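Local structure of putative nucleoprotein (Infectious salmon anemia virus, 4EWC) at residues A[385-390]-A[411-416]; A[440-445]-A[462-467]; A[498-503]-A[570-575]. The protein encapsidates the negative-strand viral RNA, protecting it from nucleases and forming the ribonucleoprotein that serves as template for transcription and replication. All blocks are in the same frame, centred on the assembly; numbering follows the deposited sequence.

In the fold
All three contacts lie within the C-terminal part of the orthomyxovirus nucleoprotein and follow one another along the chain. Interaction 1 joins the loops before helix 394-402 and before helix 417-425; interaction 2 joins helix 438-449 to the turn after helix 457-463; interaction 3 is a strand pair in a three-stranded antiparallel sheet. Interaction 3 links the others, its centre about 13 Å from that of interaction 1 and about 16 Å from that of interaction 2; interactions 1 and 2, about 19 Å apart between centres, do not touch. Arg502 binds the backbone of Lys414, and the backbone of Arg498 that of Ala463. Interactions 1 and 3 lie beside the subunit interface, while no other chain touches interaction 2.

Interaction 1. Residues A[385-390]-A[411-416]; sequences RTTKCF and DFMKNG
Phe390 and Phe412 are joined through their backbones: Phe390 N donates to Phe412 O at 2.7 Å, nearly straight (166°) and in the carbonyl plane. Around this bond each phenylalanine side chain lies against the backbone of the other segment. The Phe390 ring lies against 413-416, where its CE2 turns an edge to Met413 O at 3.7 Å, while its CB packs on Gly416 CA at 3.8 Å. In return, CD1 of Phe412 lies 3.3 Å from Phe390 O. A water donates to Phe390 O (2.6 Å) and Asn415 O, bridging the two carbonyls at the edge of the Phe412 ring.

Met413, present as selenomethionine, starts away from 385-390 but bends at chi2 and chi3 (-61° and -63°). The flexible, unbranched chain thereby curls back, bringing SE to 4.1 Å from Cys389 CB and CE to 3.5 Å from Lys388 O.

The second shell shapes the 411-416 loop. Asp411 OD1 accepts from Met413 N at 2.9 Å, an Asx turn that an aspartate or asparagine can make. Asn415 OD1 bonds Glu417 N, and Gly416 occupies the N-cap position of helix 417-425. Lys388 uses its NZ away from this contact, on Val450 O and on Ser521 O of the second subunit. Helix 142-162 packs on Cys389, Phe412 and Met413, and helix 253-269 on Thr387, Lys388, Cys389 and Met413, so both helices pack on the paired loops, and 411-416 leads directly into helix 417-425.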
loop_
_atom_site.group_PDB
_atom_site.type_symbol
_atom_site.label_atom_id
_atom_site.label_comp_id
_atom_site.label_asym_id
_atom_site.label_seq_id
_atom_site.Cartn_x
_atom_site.Cartn_y
_atom_site.Cartn_z
ATOM N N ARG A 385 -9.338 -21.558 -10.931
ATOM C CA ARG A 385 -8.174 -22.392 -10.606
ATOM C C ARG A 385 -6.989 -21.984 -11.453
ATOM O O ARG A 385 -7.066 -21.968 -12.677
ATOM C CB ARG A 385 -8.470 -23.872 -10.821
ATOM C CG ARG A 385 -9.520 -24.423 -9.900
ATOM C CD ARG A 385 -9.842 -25.869 -10.220
ATOM N NE ARG A 385 -11.034 -26.283 -9.500
ATOM C CZ ARG A 385 -11.026 -26.683 -8.232
ATOM N NH1 ARG A 385 -9.879 -26.721 -7.558
ATOM N NH2 ARG A 385 -12.160 -27.046 -7.638
ATOM N N THR A 386 -5.892 -21.654 -10.794
ATOM C CA THR A 386 -4.724 -21.145 -11.490
ATOM C C THR A 386 -3.504 -22.001 -11.189
ATOM O O THR A 386 -3.185 -22.256 -10.040
ATOM C CB THR A 386 -4.412 -19.700 -11.067
ATOM O OG1 THR A 386 -5.592 -18.912 -11.189
ATOM C CG2 THR A 386 -3.319 -19.109 -11.941
ATOM N N THR A 387 -2.822 -22.432 -12.232
ATOM C CA THR A 387 -1.580 -23.136 -12.056
ATOM C C THR A 387 -0.444 -22.241 -12.550
ATOM O O THR A 387 -0.682 -21.360 -13.361
ATOM C CB THR A 387 -1.599 -24.524 -12.758
ATOM O OG1 THR A 387 -0.317 -25.136 -12.632
ATOM C CG2 THR A 387 -1.888 -24.389 -14.202
ATOM N N LYS A 388 0.769 -22.459 -12.032
ATOM C CA LYS A 388 1.958 -21.639 -12.316
ATOM C C LYS A 388 3.136 -22.152 -11.498
ATOM O O LYS A 388 2.958 -22.917 -10.552
ATOM C CB LYS A 388 1.733 -20.174 -11.926
ATOM C CG LYS A 388 1.635 -19.987 -10.421
ATOM C CD LYS A 388 1.640 -18.546 -10.017
ATOM C CE LYS A 388 0.333 -17.839 -10.354
ATOM N NZ LYS A 388 0.433 -16.369 -10.158
ATOM N N CYS A 389 4.344 -21.716 -11.852
ATOM C CA CYS A 389 5.548 -21.993 -11.049
ATOM C C CYS A 389 6.245 -20.734 -10.544
ATOM O O CYS A 389 6.065 -19.629 -11.068
ATOM C CB CYS A 389 6.549 -22.853 -11.812
ATOM S SG CYS A 389 7.419 -21.993 -13.097
ATOM N N PHE A 390 7.059 -20.926 -9.518
ATOM C CA PHE A 390 7.829 -19.843 -8.933
ATOM C C PHE A 390 9.321 -20.053 -9.218
ATOM O O PHE A 390 10.009 -20.812 -8.516
ATOM C CB PHE A 390 7.538 -19.740 -7.439
ATOM C CG PHE A 390 6.086 -19.526 -7.139
ATOM C CD1 PHE A 390 5.461 -18.327 -7.481
ATOM C CD2 PHE A 390 5.319 -20.533 -6.562
ATOM C CE1 PHE A 390 4.109 -18.132 -7.229
ATOM C CE2 PHE A 390 3.969 -20.338 -6.310
ATOM C CZ PHE A 390 3.370 -19.138 -6.644
ATOM N N ASP A 411 11.790 -27.450 -5.331
ATOM C CA ASP A 411 10.365 -27.393 -5.592
ATOM C C ASP A 411 9.990 -25.969 -5.949
ATOM O O ASP A 411 10.071 -25.050 -5.109
ATOM C CB ASP A 411 9.576 -27.854 -4.364
ATOM C CG ASP A 411 8.141 -28.158 -4.684
ATOM O OD1 ASP A 411 7.645 -27.691 -5.741
ATOM O OD2 ASP A 411 7.490 -28.866 -3.886
ATOM N N PHE A 412 9.578 -25.771 -7.194
ATOM C CA PHE A 412 9.187 -24.428 -7.642
ATOM C C PHE A 412 7.675 -24.270 -7.709
ATOM O O PHE A 412 7.192 -23.226 -8.122
ATOM C CB PHE A 412 9.781 -24.128 -9.010
ATOM C CG PHE A 412 11.289 -24.167 -9.046
ATOM C CD1 PHE A 412 12.045 -23.426 -8.140
ATOM C CD2 PHE A 412 11.952 -24.938 -9.996
ATOM C CE1 PHE A 412 13.435 -23.452 -8.195
ATOM C CE2 PHE A 412 13.322 -24.966 -10.050
ATOM C CZ PHE A 412 14.072 -24.220 -9.154
HETATM N N MSE A 413 6.948 -25.325 -7.328
HETATM C CA MSE A 413 5.489 -25.330 -7.351
HETATM C C MSE A 413 4.868 -24.865 -6.031
HETATM O O MSE A 413 3.943 -24.061 -6.042
HETATM C CB MSE A 413 4.948 -26.725 -7.680
HETATM C CG MSE A 413 5.377 -27.321 -9.015
HETATM SE SE MSE A 413 4.869 -26.359 -10.646
HETATM C CE MSE A 413 2.926 -26.455 -10.529
ATOM N N LYS A 414 5.374 -25.376 -4.908
ATOM C CA LYS A 414 4.770 -25.109 -3.594
ATOM C C LYS A 414 4.857 -23.642 -3.144
ATOM O O LYS A 414 3.934 -23.133 -2.522
ATOM C CB LYS A 414 5.353 -26.013 -2.500
ATOM C CG LYS A 414 6.828 -25.714 -2.148
ATOM C CD LYS A 414 7.315 -26.454 -0.894
ATOM C CE LYS A 414 8.844 -26.582 -0.865
ATOM N NZ LYS A 414 9.583 -25.292 -0.601
ATOM N N ASN A 415 5.973 -22.989 -3.442
ATOM C CA ASN A 415 6.180 -21.589 -3.105
ATOM C C ASN A 415 7.454 -21.056 -3.761
ATOM O O ASN A 415 8.032 -21.716 -4.622
ATOM C CB ASN A 415 6.184 -21.357 -1.591
ATOM C CG ASN A 415 7.219 -22.208 -0.860
ATOM O OD1 ASN A 415 8.379 -22.312 -1.280
ATOM N ND2 ASN A 415 6.803 -22.809 0.249
ATOM N N GLY A 416 7.894 -19.871 -3.356
ATOM C CA GLY A 416 9.057 -19.254 -3.970
ATOM C C GLY A 416 10.378 -19.392 -3.230
ATOM O O GLY A 416 11.336 -18.707 -3.577
HETATM O O HOH W 1 10.416 -21.358 -6.009
#

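Interaction 2. Residues A[440-445]-A[462-467]; sequences VARTCV and NAVPGS
A type II beta turn, Val464 to Ser467, leaves the end of helix 457-463 and is held against helix 438-449 by an arginine. In such a turn the peptide between the second and third residues is flipped relative to type I, and here its carbonyl, Pro465 O, is the atom that Arg442 binds. The arginine grips it side-on with two nitrogens: NE donates at 2.7 Å (150°) and NH2 at 2.9 Å, with the oxygen close to the guanidinium plane. The bend of the Arg442 chain at chi3 (79°) turns the NE edge of the guanidinium toward Pro465 O. NH1 bonds Arg493 O, so the group is fixed from a further direction.

Val464 serves both partners with its two methyls. CG1 lies over one face of the guanidinium, 3.8 Å from Arg442 NH2, while CG2 meets Val445 CG1 at 4.0 Å, the two valines crossing at about a right angle. A branched apolar residue can thus touch the guanidinium face with one methyl and the helix with the other. Ser467 is small enough to lie close to the helix: its CB lies 3.7 Å from Arg442 CB and 3.3 Å from Thr443 OG1. The Thr443 hydroxyl has its polar partners in Glu468 O and Ser439 O.

Within the turn, Ser467 OG donates to Val464 O at 3.0 Å, beside the backbone bond from Ser467 N to the same oxygen, so the turn is closed twice. Proline at the second position and glycine, with its positive phi of 89°, at the third are the classic residues of a type II turn.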
loop_
_atom_site.group_PDB
_atom_site.type_symbol
_atom_site.label_atom_id
_atom_site.label_comp_id
_atom_site.label_asym_id
_atom_site.label_seq_id
_atom_site.Cartn_x
_atom_site.Cartn_y
_atom_site.Cartn_z
ATOM N N VAL A 440 12.253 -0.230 -12.505
ATOM C CA VAL A 440 11.444 -0.892 -13.530
ATOM C C VAL A 440 11.854 -2.359 -13.677
ATOM O O VAL A 440 11.010 -3.257 -13.655
ATOM C CB VAL A 440 11.591 -0.212 -14.900
ATOM C CG1 VAL A 440 10.854 -1.013 -15.979
ATOM C CG2 VAL A 440 11.053 1.200 -14.849
ATOM N N ALA A 441 13.161 -2.593 -13.806
ATOM C CA ALA A 441 13.687 -3.945 -13.956
ATOM C C ALA A 441 13.305 -4.802 -12.760
ATOM O O ALA A 441 12.893 -5.954 -12.929
ATOM C CB ALA A 441 15.199 -3.923 -14.157
ATOM N N ARG A 442 13.425 -4.241 -11.556
ATOM C CA ARG A 442 13.032 -4.964 -10.343
ATOM C C ARG A 442 11.543 -5.355 -10.341
ATOM O O ARG A 442 11.173 -6.445 -9.892
ATOM C CB ARG A 442 13.411 -4.164 -9.097
ATOM C CG ARG A 442 14.918 -4.013 -8.973
ATOM C CD ARG A 442 15.334 -3.165 -7.788
ATOM N NE ARG A 442 15.276 -3.929 -6.559
ATOM C CZ ARG A 442 16.223 -4.769 -6.158
ATOM N NH1 ARG A 442 17.313 -4.950 -6.894
ATOM N NH2 ARG A 442 16.072 -5.437 -5.016
ATOM N N THR A 443 10.700 -4.477 -10.877
ATOM C CA THR A 443 9.279 -4.772 -11.034
ATOM C C THR A 443 9.056 -5.916 -12.036
ATOM O O THR A 443 8.153 -6.724 -11.865
ATOM C CB THR A 443 8.463 -3.508 -11.447
ATOM O OG1 THR A 443 8.609 -2.477 -10.460
ATOM C CG2 THR A 443 6.998 -3.824 -11.574
ATOM N N CYS A 444 9.883 -5.982 -13.071
ATOM C CA CYS A 444 9.753 -7.001 -14.102
ATOM C C CYS A 444 10.148 -8.386 -13.594
ATOM O O CYS A 444 9.619 -9.413 -14.034
ATOM C CB CYS A 444 10.615 -6.626 -15.303
ATOM S SG CYS A 444 9.854 -5.363 -16.276
ATOM N N VAL A 445 11.104 -8.383 -12.675
ATOM C CA VAL A 445 11.566 -9.562 -12.007
ATOM C C VAL A 445 10.477 -10.049 -11.050
ATOM O O VAL A 445 10.127 -11.231 -11.056
ATOM C CB VAL A 445 12.882 -9.250 -11.244
ATOM C CG1 VAL A 445 13.193 -10.304 -10.157
ATOM C CG2 VAL A 445 14.032 -9.134 -12.222
ATOM N N ASN A 462 7.077 -6.111 -1.532
ATOM C CA ASN A 462 7.819 -6.945 -0.587
ATOM C C ASN A 462 8.609 -8.092 -1.234
ATOM O O ASN A 462 9.587 -8.570 -0.664
ATOM C CB ASN A 462 6.905 -7.484 0.505
ATOM C CG ASN A 462 6.467 -6.409 1.458
ATOM O OD1 ASN A 462 6.985 -6.300 2.577
ATOM N ND2 ASN A 462 5.513 -5.593 1.019
ATOM N N ALA A 463 8.172 -8.540 -2.407
ATOM C CA ALA A 463 8.818 -9.660 -3.060
ATOM C C ALA A 463 10.209 -9.264 -3.561
ATOM O O ALA A 463 11.182 -9.955 -3.296
ATOM C CB ALA A 463 7.962 -10.199 -4.188
ATOM N N VAL A 464 10.294 -8.154 -4.282
ATOM C CA VAL A 464 11.574 -7.632 -4.725
ATOM C C VAL A 464 11.658 -6.195 -4.283
ATOM O O VAL A 464 11.156 -5.315 -4.982
ATOM C CB VAL A 464 11.721 -7.659 -6.250
ATOM C CG1 VAL A 464 13.072 -7.095 -6.661
ATOM C CG2 VAL A 464 11.558 -9.069 -6.777
ATOM N N PRO A 465 12.289 -5.945 -3.120
ATOM C CA PRO A 465 12.290 -4.598 -2.545
ATOM C C PRO A 465 12.798 -3.596 -3.556
ATOM O O PRO A 465 13.680 -3.921 -4.369
ATOM C CB PRO A 465 13.277 -4.708 -1.385
ATOM C CG PRO A 465 13.271 -6.129 -1.030
ATOM C CD PRO A 465 13.127 -6.862 -2.336
ATOM N N GLY A 466 12.238 -2.392 -3.518
ATOM C CA GLY A 466 12.758 -1.317 -4.336
ATOM C C GLY A 466 12.128 -1.277 -5.708
ATOM O O GLY A 466 12.405 -0.371 -6.491
ATOM N N SER A 467 11.286 -2.252 -6.020
ATOM C CA SER A 467 10.617 -2.226 -7.305
ATOM C C SER A 467 9.537 -1.137 -7.309
ATOM O O SER A 467 9.068 -0.699 -6.246
ATOM C CB SER A 467 10.019 -3.591 -7.643
ATOM O OG SER A 467 9.107 -3.988 -6.644
#

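Interaction 3. Residues A[498-503]-A[570-575]; sequences RYEARP and TFMVGE
Tyr499 and Val573 face each other as an antiparallel hydrogen-bonded pair, and their side chains meet on the same face of the sheet. Val573 CB sits over the tyrosine ring, offset toward its rim and 3.9 Å from the centroid, a CH-pi contact. The ring is brought there by chi1 of 73°, which sets CG between the backbone N and carbonyl carbon. Beyond it, Ala501 CB meets Val573 CG2 at 3.9 Å, its small methyl fitting beside the valine. The backbones are joined by Val573 N to Tyr499 O (2.8 Å), the weak bond from Tyr499 N to Val573 O, and Ala501 N to Phe571 O (2.9 Å).

On the opposite face, Glu500 CB packs on CE of selenomethionine Met572 at 3.6 Å. The extended glutamate, CG anti to N (chi1 169°), then crosses Thr570 at about a right angle, and Thr570 OG1 donates to the anti lone pair of Glu500 OE2. A water donates to Thr570 OG1 and Ala501 O and accepts from Phe571 N.

The Arg498 side chain crosses that of Met572 at about a right angle, and Met572 O lies 3.5 Å above the guanidinium plane, over its centre.

Strand 568-574 is the middle strand, with 499-500 on one side and 577-583 on the other. Helix 417-425 packs on Tyr499, helix 457-463 on Glu500 and Met572, and Glu500 OE1 bonds Ser521 of the second subunit.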
loop_
_atom_site.group_PDB
_atom_site.type_symbol
_atom_site.label_atom_id
_atom_site.label_comp_id
_atom_site.label_asym_id
_atom_site.label_seq_id
_atom_site.Cartn_x
_atom_site.Cartn_y
_atom_site.Cartn_z
ATOM N N ARG A 498 11.993 -11.905 -1.348
ATOM C CA ARG A 498 11.054 -12.613 -0.463
ATOM C C ARG A 498 9.940 -13.338 -1.199
ATOM O O ARG A 498 9.580 -12.971 -2.311
ATOM C CB ARG A 498 10.418 -11.646 0.528
ATOM C CG ARG A 498 11.202 -11.434 1.799
ATOM C CD ARG A 498 10.422 -10.547 2.710
ATOM N NE ARG A 498 10.675 -10.851 4.109
ATOM C CZ ARG A 498 10.122 -10.198 5.126
ATOM N NH1 ARG A 498 9.282 -9.177 4.889
ATOM N NH2 ARG A 498 10.416 -10.566 6.379
ATOM N N TYR A 499 9.370 -14.356 -0.567
ATOM C CA TYR A 499 8.235 -15.067 -1.168
ATOM C C TYR A 499 7.049 -15.105 -0.211
ATOM O O TYR A 499 7.223 -15.057 1.001
ATOM C CB TYR A 499 8.644 -16.487 -1.634
ATOM C CG TYR A 499 8.865 -17.473 -0.514
ATOM C CD1 TYR A 499 7.813 -18.224 -0.028
ATOM C CD2 TYR A 499 10.121 -17.647 0.061
ATOM C CE1 TYR A 499 7.983 -19.107 0.994
ATOM C CE2 TYR A 499 10.310 -18.541 1.095
ATOM C CZ TYR A 499 9.230 -19.274 1.559
ATOM O OH TYR A 499 9.368 -20.180 2.587
ATOM N N GLU A 500 5.843 -15.164 -0.760
ATOM C CA GLU A 500 4.637 -15.226 0.070
ATOM C C GLU A 500 4.398 -16.642 0.616
ATOM O O GLU A 500 4.417 -17.619 -0.139
ATOM C CB GLU A 500 3.402 -14.757 -0.718
ATOM C CG GLU A 500 2.070 -15.031 -0.012
ATOM C CD GLU A 500 0.854 -14.443 -0.739
ATOM O OE1 GLU A 500 0.818 -14.418 -1.985
ATOM O OE2 GLU A 500 -0.086 -13.995 -0.058
ATOM N N ALA A 501 4.190 -16.742 1.927
ATOM C CA ALA A 501 3.837 -18.015 2.530
ATOM C C ALA A 501 2.499 -18.427 1.964
ATOM O O ALA A 501 1.620 -17.602 1.793
ATOM C CB ALA A 501 3.755 -17.913 4.044
ATOM N N ARG A 502 2.362 -19.701 1.649
ATOM C CA ARG A 502 1.108 -20.222 1.191
ATOM C C ARG A 502 0.204 -20.367 2.413
ATOM O O ARG A 502 0.581 -20.990 3.393
ATOM C CB ARG A 502 1.342 -21.559 0.490
ATOM C CG ARG A 502 0.175 -22.009 -0.338
ATOM C CD ARG A 502 0.421 -23.376 -0.912
ATOM N NE ARG A 502 1.283 -23.359 -2.087
ATOM C CZ ARG A 502 0.881 -23.034 -3.314
ATOM N NH1 ARG A 502 -0.377 -22.663 -3.546
ATOM N NH2 ARG A 502 1.741 -23.076 -4.318
ATOM N N PRO A 503 -0.989 -19.762 2.367
ATOM C CA PRO A 503 -1.884 -19.789 3.535
ATOM C C PRO A 503 -2.570 -21.150 3.730
ATOM O O PRO A 503 -2.879 -21.810 2.731
ATOM C CB PRO A 503 -2.923 -18.721 3.202
ATOM C CG PRO A 503 -2.936 -18.643 1.698
ATOM C CD PRO A 503 -1.546 -19.005 1.228
ATOM N N THR A 570 -1.135 -11.295 4.929
ATOM C CA THR A 570 -0.356 -12.415 4.421
ATOM C C THR A 570 1.119 -12.303 4.863
ATOM O O THR A 570 1.577 -11.235 5.252
ATOM C CB THR A 570 -0.527 -12.547 2.887
ATOM O OG1 THR A 570 0.059 -13.771 2.429
ATOM C CG2 THR A 570 0.068 -11.363 2.150
ATOM N N PHE A 571 1.852 -13.401 4.833
ATOM C CA PHE A 571 3.209 -13.381 5.335
ATOM C C PHE A 571 4.212 -13.434 4.208
ATOM O O PHE A 571 4.088 -14.244 3.296
ATOM C CB PHE A 571 3.428 -14.536 6.321
ATOM C CG PHE A 571 2.663 -14.382 7.601
ATOM C CD1 PHE A 571 1.340 -14.776 7.686
ATOM C CD2 PHE A 571 3.255 -13.807 8.711
ATOM C CE1 PHE A 571 0.621 -14.610 8.866
ATOM C CE2 PHE A 571 2.543 -13.643 9.898
ATOM C CZ PHE A 571 1.235 -14.046 9.969
HETATM N N MSE A 572 5.187 -12.532 4.258
HETATM C CA MSE A 572 6.335 -12.586 3.359
HETATM C C MSE A 572 7.499 -13.248 4.112
HETATM O O MSE A 572 7.821 -12.878 5.241
HETATM C CB MSE A 572 6.735 -11.191 2.913
HETATM C CG MSE A 572 5.614 -10.399 2.239
HETATM SE SE MSE A 572 4.953 -11.372 0.633
HETATM C CE MSE A 572 3.200 -11.767 1.269
ATOM N N VAL A 573 8.128 -14.224 3.471
ATOM C CA VAL A 573 9.112 -15.066 4.125
ATOM C C VAL A 573 10.524 -14.775 3.623
ATOM O O VAL A 573 10.788 -14.823 2.424
ATOM C CB VAL A 573 8.738 -16.576 3.953
ATOM C CG1 VAL A 573 9.795 -17.463 4.487
ATOM C CG2 VAL A 573 7.415 -16.874 4.637
ATOM N N GLY A 574 11.414 -14.423 4.548
ATOM C CA GLY A 574 12.837 -14.343 4.263
ATOM C C GLY A 574 13.544 -15.468 5.007
ATOM O O GLY A 574 12.938 -16.176 5.813
ATOM N N GLU A 575 14.827 -15.655 4.748
ATOM C CA GLU A 575 15.590 -16.662 5.483
ATOM C C GLU A 575 15.758 -16.249 6.945
ATOM O O GLU A 575 15.930 -17.092 7.818
ATOM C CB GLU A 575 16.955 -16.831 4.841
ATOM C CG GLU A 575 17.551 -15.504 4.434
ATOM C CD GLU A 575 18.920 -15.657 3.848
ATOM O OE1 GLU A 575 19.469 -16.779 3.956
ATOM O OE2 GLU A 575 19.444 -14.666 3.287
HETATM O O HOH W 2 0.598 -15.818 4.075
#